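Local atomic coordinates of CBS domain protein (Bacillus anthracis, PDB entry 3LQN), a protein that is of unknown function but carries two CBS domains, modules that in related proteins commonly bind adenine nucleotides and regulate a partner. Residues A107-M112 and R135-L140. Sequence-based numbering, arbitrary orientation.
Sequences AKALEM and RAILKL. With SO4 (sulfate ion), chain G; SO4 (sulfate ion), chain D.
The helical segments 107-112 and 135-140 come nearest at L110 and I137, whose CA atoms lie 6.2 Å apart, and the link between them is purely apolar. One residue of the second helix, I137, spans the contact by dividing its two branches between successive residues of the first. Its CG2 branch, anti to the backbone N, meets CD1 of L110 at 3.5 Å, the two side chains passing each other at a slant. In the other branch chi1 (-81°) puts CG1 beside the backbone N, and chi2 (82°) then turns CD1 to the CB of A109, a looser approach of 4.3 Å. L132 of strand 128-133 touches both A109 and I137, so the pair of helices is seated on the sheet.

R135 and K139, which take no part in the helix contact, are the exposed charged residues of segment 135-140. In one of its two modelled conformers R135, extended from CG to NE, presents the edge of its guanidinium to two sulfates, probably from the crystallisation liquor. NH1 bonds to both, its hydrogen bond to O4 of the chain G ion measuring 2.6 Å, while NH2 bonds to O3 of that same ion. The NE of R135 is taken by a salt bridge to D115 of the second subunit, which in this conformer may limit how the guanidinium turns.

L110 packs on N142 and I137 on L138 of that subunit, placing this contact at the dimer interface, where the helices of one copy meet those of the other. Within the chain, two helices packed together on one side of a small sheet are characteristic of the beta-alpha-beta-beta-alpha fold of the CBS domain.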
# COMPACT_ATOMS: atom_id res chain seq x y z
N ALA A 107 13.03 5.33 16.40
CA ALA A 107 13.37 3.92 16.48
C ALA A 107 12.12 3.04 16.57
O ALA A 107 12.04 1.99 15.91
CB ALA A 107 14.26 3.68 17.68
N LYS A 108 11.18 3.44 17.41
CA LYS A 108 9.98 2.65 17.64
C LYS A 108 9.10 2.61 16.38
O LYS A 108 8.53 1.56 16.02
CB LYS A 108 9.21 3.22 18.82
CG LYS A 108 7.98 2.41 19.24
CD LYS A 108 7.51 2.88 20.60
CE LYS A 108 6.47 1.94 21.20
NZ LYS A 108 6.37 2.12 22.68
N ALA A 109 9.03 3.75 15.70
CA ALA A 109 8.25 3.84 14.46
C ALA A 109 8.89 3.03 13.35
O ALA A 109 8.21 2.26 12.67
CB ALA A 109 8.08 5.28 14.01
N LEU A 110 10.20 3.23 13.13
CA LEU A 110 10.90 2.46 12.10
C LEU A 110 10.64 0.97 12.25
O LEU A 110 10.30 0.29 11.29
CB LEU A 110 12.41 2.70 12.19
CG LEU A 110 13.27 1.70 11.39
CD1 LEU A 110 12.99 1.80 9.91
CD2 LEU A 110 14.70 2.03 11.68
N GLU A 111 10.82 0.46 13.47
CA GLU A 111 10.52 -0.94 13.73
C GLU A 111 9.05 -1.32 13.42
O GLU A 111 8.78 -2.33 12.75
CB GLU A 111 10.86 -1.29 15.17
CG GLU A 111 10.54 -2.71 15.52
CD GLU A 111 10.90 -3.04 16.94
OE1 GLU A 111 11.51 -4.11 17.16
OE2 GLU A 111 10.58 -2.22 17.84
N MET A 112 8.11 -0.53 13.93
CA MET A 112 6.70 -0.80 13.61
C MET A 112 6.41 -0.81 12.11
O MET A 112 5.57 -1.60 11.66
CB MET A 112 5.77 0.22 14.32
CG MET A 112 4.37 -0.32 14.49
SD MET A 112 3.42 0.67 15.66
CE MET A 112 3.95 0.07 17.27
N ARG A 135 6.77 5.94 3.88
CA ARG A 135 7.56 6.90 3.12
C ARG A 135 8.33 7.86 4.01
O ARG A 135 9.52 8.05 3.81
CB ARG A 135 6.69 7.68 2.13
CG ARG A 135 7.48 8.74 1.40
CD ARG A 135 6.68 9.34 0.27
NE ARG A 135 7.52 10.20 -0.55
CZ ARG A 135 7.85 11.45 -0.23
NH1 ARG A 135 7.40 11.99 0.89
NH2 ARG A 135 8.63 12.14 -1.04
N ALA A 136 7.67 8.43 5.02
CA ALA A 136 8.32 9.35 5.90
C ALA A 136 9.56 8.70 6.57
O ALA A 136 10.62 9.31 6.66
CB ALA A 136 7.30 9.90 6.98
N ILE A 137 9.42 7.47 7.05
CA ILE A 137 10.59 6.80 7.62
C ILE A 137 11.73 6.60 6.60
O ILE A 137 12.93 6.78 6.90
CB ILE A 137 10.20 5.48 8.32
CG1 ILE A 137 9.65 5.77 9.71
CG2 ILE A 137 11.41 4.61 8.50
CD1 ILE A 137 8.23 6.17 9.76
N LEU A 138 11.35 6.26 5.37
CA LEU A 138 12.31 5.94 4.33
C LEU A 138 12.96 7.21 3.80
O LEU A 138 14.13 7.21 3.44
CB LEU A 138 11.64 5.17 3.18
CG LEU A 138 11.31 3.70 3.44
CD1 LEU A 138 10.14 3.22 2.53
CD2 LEU A 138 12.51 2.81 3.27
N LYS A 139 12.20 8.28 3.77
CA LYS A 139 12.70 9.51 3.20
C LYS A 139 13.80 10.01 4.15
O LYS A 139 14.88 10.42 3.72
CB LYS A 139 11.54 10.50 3.05
CG LYS A 139 11.88 11.77 2.33
CD LYS A 139 10.73 12.75 2.41
CE LYS A 139 11.21 14.11 2.91
NZ LYS A 139 10.10 14.97 3.39
N LEU A 140 13.54 9.90 5.45
CA LEU A 140 14.52 10.25 6.46
C LEU A 140 15.75 9.34 6.41
O LEU A 140 16.86 9.82 6.56
CB LEU A 140 13.86 10.20 7.84
CG LEU A 140 14.76 10.70 8.96
CD1 LEU A 140 15.35 12.03 8.57
CD2 LEU A 140 13.96 10.84 10.24
S SO4 G . 8.92 15.51 0.32
O1 SO4 G . 9.69 16.20 1.35
O2 SO4 G . 8.14 16.50 -0.41
O3 SO4 G . 9.83 14.84 -0.60
O4 SO4 G . 8.03 14.53 0.94
S SO4 D . 4.62 11.36 3.86
O1 SO4 D . 4.62 11.54 5.31
O2 SO4 D . 4.02 12.52 3.22
O3 SO4 D . 6.00 11.24 3.39
O4 SO4 D . 3.84 10.16 3.54